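Local coordinates for hemolysin activator protein CdiB (Acinetobacter baumannii ACICU, PDB 6WIL) that probably acts as the outer-membrane beta-barrel transporter that secretes its partner toxin protein in contact-dependent growth inhibition, at residues R437-G442 with Y479-I484; V499-V504 with Y515-V520. All blocks are in the same frame, centred on the assembly; numbering follows the deposited sequence.

Interaction 1 (R437-G442 with Y479-I484). With C8E ((hydroxyethyloxy)tri(ethyloxy)octane), chain D.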
loop_
_atom_site.group_PDB
_atom_site.type_symbol
_atom_site.label_atom_id
_atom_site.label_comp_id
_atom_site.label_asym_id
_atom_site.label_seq_id
_atom_site.Cartn_x
_atom_site.Cartn_y
_atom_site.Cartn_z
ATOM N N ARG A 437 -4.072 -4.751 15.586
ATOM C CA ARG A 437 -3.180 -4.141 14.611
ATOM C C ARG A 437 -1.737 -4.509 14.917
ATOM O O ARG A 437 -1.281 -4.339 16.052
ATOM C CB ARG A 437 -3.336 -2.619 14.609
ATOM C CG ARG A 437 -2.394 -1.914 13.663
ATOM C CD ARG A 437 -3.038 -1.715 12.312
ATOM N NE ARG A 437 -2.156 -1.018 11.385
ATOM C CZ ARG A 437 -1.909 0.286 11.431
ATOM N NH1 ARG A 437 -1.092 0.838 10.547
ATOM N NH2 ARG A 437 -2.466 1.038 12.371
ATOM N N LEU A 438 -1.020 -4.992 13.902
ATOM C CA LEU A 438 0.403 -5.286 14.014
ATOM C C LEU A 438 1.157 -4.575 12.901
ATOM O O LEU A 438 0.820 -4.727 11.723
ATOM C CB LEU A 438 0.674 -6.795 13.950
ATOM C CG LEU A 438 2.145 -7.234 13.961
ATOM C CD1 LEU A 438 2.343 -8.425 14.886
ATOM C CD2 LEU A 438 2.635 -7.574 12.557
ATOM N N ASN A 439 2.178 -3.807 13.281
ATOM C CA ASN A 439 3.083 -3.149 12.347
ATOM C C ASN A 439 4.487 -3.697 12.554
ATOM O O ASN A 439 4.990 -3.712 13.682
ATOM C CB ASN A 439 3.085 -1.632 12.547
ATOM C CG ASN A 439 1.724 -1.016 12.334
ATOM O OD1 ASN A 439 0.966 -1.445 11.466
ATOM N ND2 ASN A 439 1.401 -0.004 13.133
ATOM N N TRP A 440 5.120 -4.136 11.469
ATOM C CA TRP A 440 6.469 -4.680 11.523
ATOM C C TRP A 440 7.319 -4.061 10.425
ATOM O O TRP A 440 6.906 -4.019 9.262
ATOM C CB TRP A 440 6.464 -6.201 11.377
ATOM C CG TRP A 440 7.840 -6.790 11.359
ATOM C CD1 TRP A 440 8.570 -7.201 12.437
ATOM C CD2 TRP A 440 8.657 -7.030 10.206
ATOM N NE1 TRP A 440 9.788 -7.686 12.026
ATOM C CE2 TRP A 440 9.866 -7.594 10.661
ATOM C CE3 TRP A 440 8.483 -6.826 8.834
ATOM C CZ2 TRP A 440 10.895 -7.953 9.794
ATOM C CZ3 TRP A 440 9.505 -7.186 7.977
ATOM C CH2 TRP A 440 10.695 -7.743 8.458
ATOM N N ARG A 441 8.509 -3.600 10.797
ATOM C CA ARG A 441 9.476 -3.058 9.855
ATOM C C ARG A 441 10.850 -3.616 10.192
ATOM O O ARG A 441 11.208 -3.726 11.367
ATOM C CB ARG A 441 9.492 -1.525 9.897
ATOM C CG ARG A 441 10.606 -0.889 9.092
ATOM C CD ARG A 441 10.224 0.507 8.638
ATOM N NE ARG A 441 9.022 0.496 7.810
ATOM C CZ ARG A 441 8.520 1.570 7.209
ATOM N NH1 ARG A 441 7.422 1.474 6.471
ATOM N NH2 ARG A 441 9.124 2.739 7.342
ATOM N N GLY A 442 11.609 -3.973 9.167
ATOM C CA GLY A 442 12.904 -4.593 9.368
ATOM C C GLY A 442 13.915 -4.101 8.356
ATOM O O GLY A 442 13.578 -3.761 7.219
ATOM N N TYR A 479 11.405 -3.667 14.342
ATOM C CA TYR A 479 10.465 -3.465 15.431
ATOM C C TYR A 479 9.121 -4.072 15.065
ATOM O O TYR A 479 8.775 -4.199 13.887
ATOM C CB TYR A 479 10.291 -1.974 15.810
ATOM C CG TYR A 479 9.724 -1.053 14.746
ATOM C CD1 TYR A 479 8.384 -1.117 14.370
ATOM C CD2 TYR A 479 10.519 -0.074 14.163
ATOM C CE1 TYR A 479 7.865 -0.262 13.411
ATOM C CE2 TYR A 479 10.009 0.786 13.206
ATOM C CZ TYR A 479 8.682 0.690 12.836
ATOM O OH TYR A 479 8.175 1.547 11.888
ATOM N N VAL A 480 8.371 -4.459 16.091
ATOM C CA VAL A 480 7.005 -4.925 15.919
ATOM C C VAL A 480 6.122 -4.157 16.893
ATOM O O VAL A 480 6.326 -4.219 18.112
ATOM C CB VAL A 480 6.871 -6.444 16.120
ATOM C CG1 VAL A 480 7.591 -6.900 17.378
ATOM C CG2 VAL A 480 5.405 -6.841 16.153
ATOM N N GLN A 481 5.171 -3.407 16.352
ATOM C CA GLN A 481 4.181 -2.693 17.140
ATOM C C GLN A 481 2.888 -3.494 17.151
ATOM O O GLN A 481 2.438 -3.978 16.107
ATOM C CB GLN A 481 3.931 -1.298 16.566
ATOM C CG GLN A 481 5.168 -0.416 16.522
ATOM C CD GLN A 481 4.986 0.801 15.635
ATOM O OE1 GLN A 481 4.299 0.746 14.614
ATOM N NE2 GLN A 481 5.602 1.910 16.025
ATOM N N GLN A 482 2.298 -3.645 18.331
ATOM C CA GLN A 482 1.040 -4.361 18.471
ATOM C C GLN A 482 0.057 -3.510 19.253
ATOM O O GLN A 482 0.440 -2.805 20.192
ATOM C CB GLN A 482 1.235 -5.716 19.157
ATOM C CG GLN A 482 1.855 -6.762 18.252
ATOM C CD GLN A 482 1.935 -8.121 18.909
ATOM O OE1 GLN A 482 1.184 -9.033 18.568
ATOM N NE2 GLN A 482 2.852 -8.264 19.857
ATOM N N GLU A 483 -1.212 -3.582 18.865
ATOM C CA GLU A 483 -2.216 -2.681 19.407
ATOM C C GLU A 483 -3.592 -3.315 19.273
ATOM O O GLU A 483 -3.892 -3.955 18.262
ATOM C CB GLU A 483 -2.174 -1.328 18.685
ATOM C CG GLU A 483 -3.319 -0.387 19.010
ATOM C CD GLU A 483 -3.296 0.852 18.138
ATOM O OE1 GLU A 483 -2.285 1.586 18.180
ATOM O OE2 GLU A 483 -4.276 1.080 17.397
ATOM N N ILE A 484 -4.411 -3.137 20.305
ATOM C CA ILE A 484 -5.808 -3.545 20.301
ATOM C C ILE A 484 -6.652 -2.332 20.655
ATOM O O ILE A 484 -6.401 -1.673 21.669
ATOM C CB ILE A 484 -6.076 -4.688 21.297
ATOM C CG1 ILE A 484 -5.286 -5.936 20.902
ATOM C CG2 ILE A 484 -7.565 -4.981 21.376
ATOM C CD1 ILE A 484 -5.079 -6.884 22.045
HETATM C C1 C8E D . 15.591 -10.774 2.205
HETATM C C2 C8E D . 15.743 -9.682 3.262
HETATM C C3 C8E D . 14.420 -8.938 3.440
HETATM C C4 C8E D . 14.568 -7.888 4.539
HETATM C C5 C8E D . 14.706 -8.580 5.893
HETATM C C6 C8E D . 15.063 -7.537 6.947
HETATM C C7 C8E D . 14.487 -7.964 8.294
HETATM C C8 C8E D . 15.542 -8.734 9.084
HETATM O O9 C8E D . 15.793 -8.046 10.276
HETATM C C10 C8E D . 16.766 -8.630 11.096
HETATM C C11 C8E D . 17.139 -7.655 12.210
HETATM O O12 C8E D . 17.156 -8.328 13.438
HETATM C C13 C8E D . 17.723 -7.593 14.486
HETATM C C14 C8E D . 17.723 -8.432 15.765
HETATM O O15 C8E D . 16.705 -9.393 15.712
HETATM C C16 C8E D . 16.549 -10.121 16.897
HETATM C C17 C8E D . 15.154 -10.748 16.954
HETATM O O18 C8E D . 15.018 -11.723 15.956
HETATM C C19 C8E D . 13.912 -12.564 16.128
HETATM C C20 C8E D . 12.991 -12.475 14.910
HETATM O O21 C8E D . 13.705 -12.785 13.745
#
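Tyr479 lays its ring beside Arg441, the two side chains running the same way. Arg441 CB lies over one face of the ring, 4.1 Å from its centroid and toward the rim at CZ, a CH-pi contact. Tyr479 reaches this position because its CG sits between its own backbone N and carbonyl carbon (chi1 63°), which swings the ring over toward the neighbouring strand. On the same face of the sheet Asn439 ND2 gives a weak hydrogen bond to Gln481 OE1 at 3.3 Å, the two amide planes turned 60° apart. Asn439 ND2 also stands over the centre of the Arg437 guanidinium. The other face is mostly apolar: Leu438 CD1 meets Val480 CG2 at 3.7 Å and runs alongside Gln482, whose OE1 bonds to Tyr436, while Val480 CB sits at the edge of the Trp440 indole.

Between these two layers of side chains the strands run antiparallel, with Arg437-Glu483, Asn439-Gln481 and Arg441-Tyr479 as hydrogen-bonded pairs. The middle pair is tight, Asn439 N to Gln481 O 2.8 Å and Gln481 N to Asn439 O 2.7 Å. Farther out, Arg441 NE makes a salt bridge with Asp420 on the preceding barrel strand, and Glu483 OE1 holds both Arg524 and Arg464. Trp440 NE1 bonds to Gln478, and Trp440 CH2 touches C7 of the detergent C8E at 3.8 Å.

The two faces thus differ in chemistry, as expected of a transmembrane barrel wall: the detergent at Trp440 marks its face as the probable membrane side, so Arg437, Asn439, Tyr479, Arg441, Gln481 and Glu483 would face the lumen. The bridges from Glu483 to two arginines would probably keep its carboxylate ionised.

Interaction 2 (V499-V504 with Y515-V520); sequences VDQGWV and YLLGSV. With C8E ((hydroxyethyloxy)tri(ethyloxy)octane), chain D.
Tyr515 and Trp503 run side by side off neighbouring strands, their rings neither stacked nor edge-to-face but inclined at 57°, with the centroid of the indole's five-membered ring 4.8 Å from that of the phenol. Trp503 NE1 comes up to the edge of the phenol at Tyr515 CD1, 3.1 Å away. With CG anti to its backbone N (chi1 -175°), Tyr515 leans along the sheet, and its hydroxyl donates to Gln501 OE1, which lies at the ring edge in its plane; the modelled 2.5 Å is very short and its exact value doubtful. The Gln501 amide stands almost upright to that ring, planes 81° apart.

These side chains probably face outward on the hairpin of strands 493-505 and 515-526, part of the sixteen-stranded TpsB barrel, and one face of the Trp503 indole carries the detergent C8E at C17. Leu517 CD1 packs on Gln501 CG at 3.6 Å and on Val499 CG1. On the probable inward face Gly502 and Gly518 carry no side chain, Leu516 packs on Phe466, and Asp500 OD2 makes a salt bridge with Arg464 of the VRGF motif in loop L6 of the Omp85/TpsB family. Asp500-Gly518 and Gly502-Leu516 are hydrogen-bonded pairs.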
loop_
_atom_site.group_PDB
_atom_site.type_symbol
_atom_site.label_atom_id
_atom_site.label_comp_id
_atom_site.label_asym_id
_atom_site.label_seq_id
_atom_site.Cartn_x
_atom_site.Cartn_y
_atom_site.Cartn_z
ATOM N N VAL A 499 1.607 -2.510 22.761
ATOM C CA VAL A 499 2.866 -3.078 23.232
ATOM C C VAL A 499 3.807 -3.176 22.040
ATOM O O VAL A 499 3.506 -3.878 21.066
ATOM C CB VAL A 499 2.678 -4.459 23.882
ATOM C CG1 VAL A 499 4.025 -5.024 24.309
ATOM C CG2 VAL A 499 1.728 -4.371 25.070
ATOM N N ASP A 500 4.940 -2.480 22.115
ATOM C CA ASP A 500 5.913 -2.421 21.034
ATOM C C ASP A 500 7.239 -3.024 21.481
ATOM O O ASP A 500 7.535 -3.115 22.675
ATOM C CB ASP A 500 6.139 -0.978 20.565
ATOM C CG ASP A 500 4.880 -0.336 20.007
ATOM O OD1 ASP A 500 3.830 -1.010 19.949
ATOM O OD2 ASP A 500 4.944 0.850 19.622
ATOM N N GLN A 501 8.047 -3.422 20.497
ATOM C CA GLN A 501 9.333 -4.066 20.736
ATOM C C GLN A 501 10.299 -3.692 19.622
ATOM O O GLN A 501 9.931 -3.714 18.447
ATOM C CB GLN A 501 9.209 -5.593 20.795
ATOM C CG GLN A 501 8.438 -6.129 21.982
ATOM C CD GLN A 501 8.246 -7.629 21.914
ATOM O OE1 GLN A 501 9.093 -8.400 22.369
ATOM N NE2 GLN A 501 7.129 -8.054 21.336
ATOM N N GLY A 502 11.533 -3.376 19.995
ATOM C CA GLY A 502 12.568 -3.086 19.023
ATOM C C GLY A 502 13.806 -3.925 19.261
ATOM O O GLY A 502 14.107 -4.327 20.385
ATOM N N TRP A 503 14.530 -4.183 18.171
ATOM C CA TRP A 503 15.762 -4.963 18.200
ATOM C C TRP A 503 16.793 -4.305 17.298
ATOM O O TRP A 503 16.474 -3.931 16.168
ATOM C CB TRP A 503 15.535 -6.403 17.726
ATOM C CG TRP A 503 14.766 -7.270 18.656
ATOM C CD1 TRP A 503 15.256 -7.963 19.720
ATOM C CD2 TRP A 503 13.368 -7.568 18.590
ATOM N NE1 TRP A 503 14.249 -8.669 20.330
ATOM C CE2 TRP A 503 13.078 -8.442 19.657
ATOM C CE3 TRP A 503 12.332 -7.177 17.738
ATOM C CZ2 TRP A 503 11.796 -8.930 19.896
ATOM C CZ3 TRP A 503 11.060 -7.662 17.976
ATOM C CH2 TRP A 503 10.803 -8.530 19.046
ATOM N N VAL A 504 18.022 -4.174 17.793
ATOM C CA VAL A 504 19.156 -3.760 16.976
ATOM C C VAL A 504 20.269 -4.781 17.158
ATOM O O VAL A 504 20.388 -5.419 18.209
ATOM C CB VAL A 504 19.652 -2.338 17.322
ATOM C CG1 VAL A 504 18.647 -1.297 16.849
ATOM C CG2 VAL A 504 19.900 -2.209 18.813
ATOM N N TYR A 515 17.645 -4.207 22.970
ATOM C CA TYR A 515 16.233 -4.530 23.103
ATOM C C TYR A 515 15.482 -3.425 23.831
ATOM O O TYR A 515 15.977 -2.860 24.810
ATOM C CB TYR A 515 16.040 -5.855 23.844
ATOM C CG TYR A 515 14.600 -6.298 23.915
ATOM C CD1 TYR A 515 13.994 -6.911 22.831
ATOM C CD2 TYR A 515 13.845 -6.103 25.065
ATOM C CE1 TYR A 515 12.678 -7.324 22.883
ATOM C CE2 TYR A 515 12.522 -6.511 25.127
ATOM C CZ TYR A 515 11.944 -7.122 24.031
ATOM O OH TYR A 515 10.632 -7.535 24.074
ATOM N N LEU A 516 14.277 -3.133 23.345
ATOM C CA LEU A 516 13.373 -2.182 23.973
ATOM C C LEU A 516 11.980 -2.785 24.042
ATOM O O LEU A 516 11.543 -3.471 23.115
ATOM C CB LEU A 516 13.321 -0.854 23.208
ATOM C CG LEU A 516 14.510 0.095 23.365
ATOM C CD1 LEU A 516 14.341 1.327 22.492
ATOM C CD2 LEU A 516 14.704 0.487 24.820
ATOM N N LEU A 517 11.289 -2.529 25.151
ATOM C CA LEU A 517 9.906 -2.952 25.328
ATOM C C LEU A 517 9.147 -1.812 25.984
ATOM O O LEU A 517 9.445 -1.440 27.123
ATOM C CB LEU A 517 9.808 -4.222 26.180
ATOM C CG LEU A 517 8.387 -4.660 26.553
ATOM C CD1 LEU A 517 7.675 -5.290 25.372
ATOM C CD2 LEU A 517 8.392 -5.601 27.748
ATOM N N GLY A 518 8.180 -1.254 25.262
ATOM C CA GLY A 518 7.354 -0.189 25.795
ATOM C C GLY A 518 5.881 -0.526 25.716
ATOM O O GLY A 518 5.483 -1.428 24.971
ATOM N N SER A 519 5.058 0.183 26.484
ATOM C CA SER A 519 3.621 -0.036 26.465
ATOM C C SER A 519 2.911 1.307 26.501
ATOM O O SER A 519 3.411 2.276 27.077
ATOM C CB SER A 519 3.163 -0.914 27.636
ATOM O OG SER A 519 1.828 -1.350 27.444
ATOM N N VAL A 520 1.735 1.352 25.880
ATOM C CA VAL A 520 0.980 2.587 25.704
ATOM C C VAL A 520 -0.497 2.301 25.934
ATOM O O VAL A 520 -1.017 1.269 25.498
ATOM C CB VAL A 520 1.220 3.190 24.301
ATOM C CG1 VAL A 520 0.060 4.076 23.875
ATOM C CG2 VAL A 520 2.514 3.979 24.287
HETATM C C1 C8E D . 15.591 -10.774 2.205
HETATM C C2 C8E D . 15.743 -9.682 3.262
HETATM C C3 C8E D . 14.420 -8.938 3.440
HETATM C C4 C8E D . 14.568 -7.888 4.539
HETATM C C5 C8E D . 14.706 -8.580 5.893
HETATM C C6 C8E D . 15.063 -7.537 6.947
HETATM C C7 C8E D . 14.487 -7.964 8.294
HETATM C C8 C8E D . 15.542 -8.734 9.084
HETATM O O9 C8E D . 15.793 -8.046 10.276
HETATM C C10 C8E D . 16.766 -8.630 11.096
HETATM C C11 C8E D . 17.139 -7.655 12.210
HETATM O O12 C8E D . 17.156 -8.328 13.438
HETATM C C13 C8E D . 17.723 -7.593 14.486
HETATM C C14 C8E D . 17.723 -8.432 15.765
HETATM O O15 C8E D . 16.705 -9.393 15.712
HETATM C C16 C8E D . 16.549 -10.121 16.897
HETATM C C17 C8E D . 15.154 -10.748 16.954
HETATM O O18 C8E D . 15.018 -11.723 15.956
HETATM C C19 C8E D . 13.912 -12.564 16.128
HETATM C C20 C8E D . 12.991 -12.475 14.910
HETATM O O21 C8E D . 13.705 -12.785 13.745
#

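Following the chain, strand 432-444 leaves the wall into a long excursion that carries strands 455-457 and 472-474 and Arg464; its return as strand 476-487 closes interaction 1. A short turn leads to strand 493-505, and ten residues after 499-504 the chain comes back at 515-520 to close interaction 2. The two contacts therefore follow in series, neither enclosing nor crossing the other. They share a seam, since strands 476-487 and 493-505 are neighbours: Gln482 O probably accepts from Val499 N at 2.8 Å. Together they tie four consecutive barrel strands, and the loop closed by interaction 1 sends one arginine back to both contacts.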